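Local coordinates for protein ABC-type phosphate transport system, periplasmic component (Lactobacillus brevis, PDB 4ECF) that probably binds phosphate as the solute-binding component (PstS) of the PstSACB ABC transporter and passes it on for import, at residues I83-L96 / V159-Y172. Sequence-based numbering, arbitrary orientation.
Sequences ITPIVNKKVGVKNL and VRSIVATTPGAISY. With EDO (1,2-ethanediol), chain K; ACT (acetate ion), chain C.
Ile86 and Asn88 of strand 83-87 and the turn after it meet helix 159-165 and the strand that follows, 169-172. The two strands are antiparallel neighbours in the mixed sheet of a periplasmic-binding-protein fold, and the helix packs on the face that carries Ile86 and Ser171. Ile86 N donates a hydrogen bond to Ser171 O, and Ser171 N donates one back to Ile86 O at 3.0 Å. On the helix side, Ile86 CD1 lies 4.0 Å from Val163 CB, the two side chains crossing at a slant. CG1 of Ile86 sits between its own N and carbonyl carbon (chi1 52°), which, with an extended chi2, brings CD1 to Val163 and Arg160 CA. Val163 CG1 presses on the backbone at Val87 C, 3.4 Å away. On the other face, Val87 CG1 meets Ile170 CG1 at 3.8 Å, and Ile104 and Phe105 of helix 98-105 also touch Ile170. Asn88 ties the turn 88-91 to the last turn of the helix. Its ND2 gives a nearly straight hydrogen bond (162°) to Val163 O, 3.2 Å away, and this acceptor lies in the amide plane. Its OD1 accepts from Lys90 N, forming an Asx turn. A 1,2-ethanediol, probably from the crystallisation liquor, also hydrogen-bonds to ND2 and OD1. With an alanine in place of Asn88, Val163 O would probably lose this donor and Lys90 N this side-chain acceptor, weakening the tie to the helix. Water 1 links the two turns, donating to Asn88 OD1 and accepting from Gly168 N at 2.8 Å.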
ATOM      1  N   ILE A  83       5.503  -0.612   2.963  1.00 16.82           N
ATOM      2  CA  ILE A  83       4.804   0.422   3.755  1.00 17.39           C
ATOM      3  C   ILE A  83       5.742   0.899   4.854  1.00 18.07           C
ATOM      4  O   ILE A  83       6.399   0.085   5.556  1.00 17.77           O
ATOM      5  CB  ILE A  83       3.503  -0.135   4.345  1.00 17.96           C
ATOM      6  CG1 ILE A  83       2.531  -0.486   3.215  1.00 22.88           C
ATOM      7  CG2 ILE A  83       2.871   0.850   5.383  1.00 18.24           C
ATOM      8  CD1 ILE A  83       1.517  -1.519   3.641  1.00 25.48           C
ATOM      9  N   THR A  84       5.782   2.213   5.029  1.00 19.22           N
ATOM     10  CA  THR A  84       6.669   2.826   6.018  1.00 17.48           C
ATOM     11  C   THR A  84       5.936   3.865   6.877  1.00 17.77           C
ATOM     12  O   THR A  84       5.075   4.590   6.387  1.00 17.62           O
ATOM     13  CB  THR A  84       7.888   3.482   5.387  1.00 17.60           C
ATOM     14  OG1 THR A  84       8.761   3.983   6.419  1.00 18.94           O
ATOM     15  CG2 THR A  84       7.538   4.625   4.467  1.00 19.42           C
ATOM     16  N   PRO A  85       6.249   3.892   8.172  1.00 17.31           N
ATOM     17  CA  PRO A  85       5.835   5.077   8.945  1.00 17.07           C
ATOM     18  C   PRO A  85       6.499   6.315   8.374  1.00 17.60           C
ATOM     19  O   PRO A  85       7.618   6.262   7.822  1.00 18.06           O
ATOM     20  CB  PRO A  85       6.368   4.812  10.350  1.00 19.23           C
ATOM     21  CG  PRO A  85       6.961   3.461  10.360  1.00 20.51           C
ATOM     22  CD  PRO A  85       7.150   3.020   8.946  1.00 18.28           C
ATOM     23  N   ILE A  86       5.762   7.432   8.434  1.00 16.87           N
ATOM     24  CA  ILE A  86       6.275   8.723   8.064  1.00 17.00           C
ATOM     25  C   ILE A  86       5.946   9.721   9.143  1.00 17.61           C
ATOM     26  O   ILE A  86       4.928   9.621   9.801  1.00 17.21           O
ATOM     27  CB  ILE A  86       5.699   9.238   6.707  1.00 17.70           C
ATOM     28  CG1 ILE A  86       4.160   9.203   6.662  1.00 19.19           C
ATOM     29  CG2 ILE A  86       6.268   8.416   5.518  1.00 18.07           C
ATOM     30  CD1 ILE A  86       3.565  10.104   5.582  1.00 17.98           C
ATOM     31  N   VAL A  87       6.852  10.667   9.350  1.00 16.78           N
ATOM     32  CA  VAL A  87       6.659  11.701  10.342  1.00 17.60           C
ATOM     33  C   VAL A  87       6.912  13.079   9.770  1.00 18.63           C
ATOM     34  O   VAL A  87       7.584  13.247   8.769  1.00 18.97           O
ATOM     35  CB  VAL A  87       7.555  11.495  11.577  1.00 19.56           C
ATOM     36  CG1 VAL A  87       7.256  10.165  12.268  1.00 19.58           C
ATOM     37  CG2 VAL A  87       9.030  11.612  11.214  1.00 19.39           C
ATOM     38  N   ASN A  88       6.347  14.076  10.444  1.00 19.01           N
ATOM     39  CA  ASN A  88       6.648  15.456  10.142  1.00 21.81           C
ATOM     40  C   ASN A  88       8.144  15.658  10.376  1.00 21.65           C
ATOM     41  O   ASN A  88       8.718  15.087  11.298  1.00 21.76           O
ATOM     42  CB  ASN A  88       5.805  16.354  11.041  1.00 22.62           C
ATOM     43  CG  ASN A  88       6.089  17.831  10.824  1.00 27.92           C
ATOM     44  OD1 ASN A  88       6.978  18.394  11.459  1.00 28.13           O
ATOM     45  ND2 ASN A  88       5.332  18.461   9.947  1.00 25.10           N
ATOM     46  N   LYS A  89       8.794  16.409   9.505  1.00 25.67           N
ATOM     47  CA  LYS A  89      10.262  16.497   9.532  1.00 29.22           C
ATOM     48  C   LYS A  89      10.864  17.142  10.787  1.00 31.29           C
ATOM     49  O   LYS A  89      12.067  17.028  11.028  1.00 31.24           O
ATOM     50  CB  LYS A  89      10.743  17.227   8.266  1.00 32.58           C
ATOM     51  CG  LYS A  89      10.542  16.420   7.005  1.00 35.84           C
ATOM     52  CD  LYS A  89      11.184  17.051   5.769  1.00 41.65           C
ATOM     53  CE  LYS A  89      10.679  18.466   5.511  1.00 44.97           C
ATOM     54  NZ  LYS A  89      11.326  19.073   4.306  1.00 47.16           N
ATOM     55  N   LYS A  90      10.040  17.801  11.604  1.00 27.96           N
ATOM     56  CA  LYS A  90      10.514  18.438  12.816  1.00 28.62           C
ATOM     57  C   LYS A  90      10.291  17.628  14.108  1.00 28.26           C
ATOM     58  O   LYS A  90      10.549  18.151  15.201  1.00 28.31           O
ATOM     59  CB  LYS A  90       9.925  19.856  12.922  1.00 30.48           C
ATOM     60  CG  LYS A  90      10.309  20.744  11.752  1.00 34.62           C
ATOM     61  CD  LYS A  90       9.978  22.208  12.025  1.00 44.89           C
ATOM     62  CE  LYS A  90       9.813  23.015  10.738  1.00 56.21           C
ATOM     63  NZ  LYS A  90      11.034  23.045   9.880  1.00 67.57           N
ATOM     64  N   VAL A  91       9.882  16.352  14.035  1.00 25.07           N
ATOM     65  CA  VAL A  91       9.592  15.625  15.298  1.00 23.48           C
ATOM     66  C   VAL A  91      10.866  15.230  16.061  1.00 26.20           C
ATOM     67  O   VAL A  91      10.787  14.880  17.243  1.00 28.02           O
ATOM     68  CB  VAL A  91       8.653  14.407  15.143  1.00 23.29           C
ATOM     69  CG1 VAL A  91       7.372  14.788  14.389  1.00 22.59           C
ATOM     70  CG2 VAL A  91       9.337  13.204  14.502  1.00 22.74           C
ATOM     71  N   GLY A  92      12.018  15.270  15.383  1.00 27.87           N
ATOM     72  CA  GLY A  92      13.309  15.037  16.042  1.00 29.39           C
ATOM     73  C   GLY A  92      13.763  13.585  16.157  1.00 26.87           C
ATOM     74  O   GLY A  92      14.650  13.304  16.961  1.00 27.62           O
ATOM     75  N   VAL A  93      13.129  12.672  15.412  1.00 25.35           N
ATOM     76  CA  VAL A  93      13.557  11.278  15.359  1.00 25.09           C
ATOM     77  C   VAL A  93      13.469  10.737  13.947  1.00 22.70           C
ATOM     78  O   VAL A  93      12.645  11.178  13.113  1.00 23.35           O
ATOM     79  CB  VAL A  93      12.771  10.337  16.298  1.00 29.60           C
ATOM     80  CG1 VAL A  93      12.726  10.899  17.726  1.00 30.15           C
ATOM     81  CG2 VAL A  93      11.381  10.128  15.764  1.00 26.36           C
ATOM     82  N   LYS A  94      14.323   9.754  13.701  1.00 20.88           N
ATOM     83  CA  LYS A  94      14.426   9.063  12.431  1.00 22.61           C
ATOM     84  C   LYS A  94      14.262   7.549  12.547  1.00 20.34           C
ATOM     85  O   LYS A  94      14.260   6.846  11.531  1.00 20.57           O
ATOM     86  CB  LYS A  94      15.778   9.396  11.772  1.00 28.90           C
ATOM     87  CG  LYS A  94      15.865  10.857  11.344  1.00 35.76           C
ATOM     88  CD  LYS A  94      16.988  11.130  10.369  1.00 46.29           C
ATOM     89  CE  LYS A  94      17.117  12.636  10.153  1.00 51.64           C
ATOM     90  NZ  LYS A  94      17.351  12.969   8.721  1.00 55.76           N
ATOM     91  N   ASN A  95      14.090   7.061  13.774  1.00 18.86           N
ATOM     92  CA  ASN A  95      14.007   5.644  14.065  1.00 18.18           C
ATOM     93  C   ASN A  95      13.123   5.450  15.280  1.00 17.95           C
ATOM     94  O   ASN A  95      13.096   6.312  16.157  1.00 16.88           O
ATOM     95  CB  ASN A  95      15.373   5.037  14.391  1.00 19.03           C
ATOM     96  CG  ASN A  95      15.295   3.549  14.716  1.00 18.06           C
ATOM     97  OD1 ASN A  95      15.086   2.708  13.821  1.00 17.37           O
ATOM     98  ND2 ASN A  95      15.384   3.223  16.044  1.00 17.78           N
ATOM     99  N   LEU A  96      12.384   4.340  15.277  1.00 16.00           N
ATOM    100  CA  LEU A  96      11.678   3.831  16.481  1.00 16.55           C
ATOM    101  C   LEU A  96      11.875   2.335  16.594  1.00 16.53           C
ATOM    102  O   LEU A  96      12.039   1.654  15.576  1.00 17.35           O
ATOM    103  CB  LEU A  96      10.166   4.113  16.395  1.00 18.23           C
ATOM    104  CG  LEU A  96       9.732   5.573  16.434  1.00 17.48           C
ATOM    105  CD1 LEU A  96       8.235   5.653  16.079  1.00 19.23           C
ATOM    106  CD2 LEU A  96       9.994   6.299  17.735  1.00 17.92           C
ATOM    107  N   VAL A 159      -2.813  11.516   3.546  1.00 20.02           N
ATOM    108  CA  VAL A 159      -1.991  11.204   4.716  1.00 21.06           C
ATOM    109  C   VAL A 159      -0.630  11.914   4.547  1.00 20.98           C
ATOM    110  O   VAL A 159      -0.162  12.623   5.434  1.00 20.39           O
ATOM    111  CB  VAL A 159      -1.816   9.671   4.904  1.00 25.83           C
ATOM    112  CG1 VAL A 159      -0.529   9.401   5.675  1.00 30.47           C
ATOM    113  CG2 VAL A 159      -3.042   9.050   5.622  1.00 23.43           C
ATOM    114  N   ARG A 160       0.016  11.754   3.379  1.00 20.15           N
ATOM    115  CA  ARG A 160       1.302  12.416   3.164  1.00 20.49           C
ATOM    116  C   ARG A 160       1.218  13.967   3.343  1.00 24.37           C
ATOM    117  O   ARG A 160       2.051  14.559   4.022  1.00 23.67           O
ATOM    118  CB  ARG A 160       1.877  12.035   1.805  1.00 24.77           C
ATOM    119  CG  ARG A 160       3.140  12.819   1.471  1.00 28.65           C
ATOM    120  CD  ARG A 160       3.614  12.467   0.085  1.00 29.85           C
ATOM    121  NE  ARG A 160       2.651  12.777  -0.974  1.00 28.77           N
ATOM    122  CZ  ARG A 160       2.725  12.326  -2.220  1.00 33.11           C
ATOM    123  NH1 ARG A 160       3.703  11.520  -2.606  1.00 31.11           N
ATOM    124  NH2 ARG A 160       1.801  12.685  -3.111  1.00 33.54           N
ATOM    125  N   SER A 161       0.241  14.630   2.728  1.00 23.18           N
ATOM    126  CA  SER A 161       0.171  16.094   2.822  1.00 25.84           C
ATOM    127  C   SER A 161      -0.117  16.607   4.223  1.00 24.69           C
ATOM    128  O   SER A 161       0.454  17.632   4.645  1.00 28.32           O
ATOM    129  CB  SER A 161      -0.846  16.686   1.833  1.00 31.98           C
ATOM    130  OG  SER A 161      -2.081  16.030   1.931  1.00 35.39           O
ATOM    131  N   ILE A 162      -0.967  15.899   4.970  1.00 25.01           N
ATOM    132  CA  ILE A 162      -1.300  16.296   6.327  0.50 23.11           C
ATOM    133  C   ILE A 162      -0.088  16.071   7.242  1.00 20.71           C
ATOM    134  O   ILE A 162       0.218  16.902   8.111  1.00 22.97           O
ATOM    135  CB  ILE A 162      -2.536  15.531   6.854  0.50 23.35           C
ATOM    136  CG1 ILE A 162      -3.800  15.989   6.113  0.50 22.25           C
ATOM    137  CG2 ILE A 162      -2.685  15.718   8.363  0.50 24.47           C
ATOM    138  CD1 ILE A 162      -4.250  17.388   6.463  0.50 23.39           C
ATOM    139  N   VAL A 163       0.622  14.962   7.050  1.00 20.86           N
ATOM    140  CA  VAL A 163       1.833  14.726   7.860  1.00 19.27           C
ATOM    141  C   VAL A 163       2.859  15.823   7.613  1.00 21.41           C
ATOM    142  O   VAL A 163       3.461  16.337   8.550  1.00 22.32           O
ATOM    143  CB  VAL A 163       2.427  13.295   7.635  1.00 18.61           C
ATOM    144  CG1 VAL A 163       3.864  13.164   8.188  1.00 20.12           C
ATOM    145  CG2 VAL A 163       1.502  12.264   8.274  1.00 20.08           C
ATOM    146  N   ALA A 164       3.023  16.208   6.341  1.00 23.08           N
ATOM    147  CA  ALA A 164       4.001  17.224   5.969  1.00 25.85           C
ATOM    148  C   ALA A 164       3.798  18.545   6.680  1.00 29.38           C
ATOM    149  O   ALA A 164       4.770  19.173   7.107  1.00 29.40           O
ATOM    150  CB  ALA A 164       4.011  17.427   4.448  1.00 27.07           C
ATOM    151  N   THR A 165       2.539  18.960   6.831  1.00 24.41           N
ATOM    152  CA  THR A 165       2.215  20.273   7.368  1.00 27.79           C
ATOM    153  C   THR A 165       1.780  20.302   8.809  1.00 30.90           C
ATOM    154  O   THR A 165       1.540  21.385   9.341  1.00 31.08           O
ATOM    155  CB  THR A 165       1.092  20.890   6.505  1.00 30.54           C
ATOM    156  OG1 THR A 165      -0.108  20.102   6.613  1.00 31.20           O
ATOM    157  CG2 THR A 165       1.539  20.955   5.054  1.00 34.07           C
ATOM    158  N   THR A 166       1.692  19.140   9.466  1.00 26.08           N
ATOM    159  CA  THR A 166       1.157  19.083  10.824  1.00 22.65           C
ATOM    160  C   THR A 166       2.240  18.787  11.855  1.00 23.66           C
ATOM    161  O   THR A 166       2.775  17.652  11.898  1.00 21.92           O
ATOM    162  CB  THR A 166       0.061  18.025  10.963  1.00 23.56           C
ATOM    163  OG1 THR A 166      -0.985  18.287  10.022  1.00 23.73           O
ATOM    164  CG2 THR A 166      -0.510  18.001  12.392  1.00 23.78           C
ATOM    165  N   PRO A 167       2.567  19.780  12.707  1.00 25.05           N
ATOM    166  CA  PRO A 167       3.557  19.537  13.726  1.00 23.05           C
ATOM    167  C   PRO A 167       3.228  18.293  14.542  1.00 23.70           C
ATOM    168  O   PRO A 167       2.072  18.091  14.925  1.00 23.46           O
ATOM    169  CB  PRO A 167       3.465  20.795  14.626  1.00 25.19           C
ATOM    170  CG  PRO A 167       3.004  21.874  13.696  1.00 26.32           C
ATOM    171  CD  PRO A 167       2.090  21.180  12.725  1.00 27.62           C
ATOM    172  N   GLY A 168       4.233  17.462  14.817  1.00 22.08           N
ATOM    173  CA  GLY A 168       4.037  16.313  15.691  1.00 19.71           C
ATOM    174  C   GLY A 168       3.472  15.062  15.013  1.00 19.39           C
ATOM    175  O   GLY A 168       3.345  14.043  15.659  1.00 18.92           O
ATOM    176  N   ALA A 169       3.131  15.146  13.723  1.00 19.59           N
ATOM    177  CA  ALA A 169       2.351  14.076  13.042  1.00 18.64           C
ATOM    178  C   ALA A 169       3.165  12.817  12.732  1.00 18.87           C
ATOM    179  O   ALA A 169       4.313  12.901  12.328  1.00 19.18           O
ATOM    180  CB  ALA A 169       1.727  14.607  11.750  1.00 19.67           C
ATOM    181  N   ILE A 170       2.505  11.682  12.911  1.00 16.29           N
ATOM    182  CA  ILE A 170       2.945  10.414  12.379  1.00 16.28           C
ATOM    183  C   ILE A 170       1.806   9.675  11.675  1.00 17.14           C
ATOM    184  O   ILE A 170       0.695   9.668  12.119  1.00 18.08           O
ATOM    185  CB  ILE A 170       3.588   9.557  13.496  1.00 15.73           C
ATOM    186  CG1 ILE A 170       4.097   8.240  12.943  1.00 15.47           C
ATOM    187  CG2 ILE A 170       2.603   9.346  14.674  1.00 16.73           C
ATOM    188  CD1 ILE A 170       4.956   7.417  13.912  1.00 15.37           C
ATOM    189  N   SER A 171       2.146   9.006  10.577  1.00 15.65           N
ATOM    190  CA  SER A 171       1.214   8.135   9.849  1.00 16.95           C
ATOM    191  C   SER A 171       2.019   7.044   9.151  1.00 17.23           C
ATOM    192  O   SER A 171       3.159   6.743   9.528  1.00 17.36           O
ATOM    193  CB  SER A 171       0.349   8.901   8.859  1.00 18.83           C
ATOM    194  OG  SER A 171      -0.773   8.119   8.463  1.00 19.10           O
ATOM    195  N   TYR A 172       1.374   6.431   8.189  1.00 17.90           N
ATOM    196  CA  TYR A 172       1.990   5.339   7.424  1.00 19.67           C
ATOM    197  C   TYR A 172       1.572   5.474   5.976  1.00 19.30           C
ATOM    198  O   TYR A 172       0.430   5.834   5.694  1.00 18.82           O
ATOM    199  CB  TYR A 172       1.574   3.999   8.035  1.00 19.53           C
ATOM    200  CG  TYR A 172       0.157   3.945   8.463  1.00 18.50           C
ATOM    201  CD1 TYR A 172      -0.848   3.662   7.569  1.00 19.79           C
ATOM    202  CD2 TYR A 172      -0.228   4.303   9.770  1.00 17.71           C
ATOM    203  CE1 TYR A 172      -2.179   3.638   7.949  1.00 20.86           C
ATOM    204  CE2 TYR A 172      -1.545   4.278  10.168  1.00 20.89           C
ATOM    205  CZ  TYR A 172      -2.541   3.948   9.245  1.00 21.89           C
ATOM    206  OH  TYR A 172      -3.868   3.930   9.640  1.00 22.04           O
TER
HETATM  207  C1  EDO K 309       5.448  22.308  10.996  1.00 64.70           C
HETATM  208  O1  EDO K 309       6.298  21.366  11.667  1.00 56.41           O
HETATM  209  C2  EDO K 309       5.923  22.536   9.568  1.00 65.58           C
HETATM  210  O2  EDO K 309       6.050  21.277   8.904  1.00 64.28           O
HETATM  211  C   ACT C 301       2.902   9.442  -5.676  1.00 50.21           C
HETATM  212  O   ACT C 301       3.793  10.125  -5.126  1.00 42.50           O
HETATM  213  OXT ACT C 301       3.048   8.211  -5.802  1.00 49.86           O
HETATM  214  CH3 ACT C 301       1.655  10.121  -6.173  1.00 49.74           C
HETATM  215  O   HOH W   1       6.886  18.172  14.356  1.00 28.17           O
HETATM  216  O   HOH W   2       7.342  17.721   7.370  1.00 29.72           O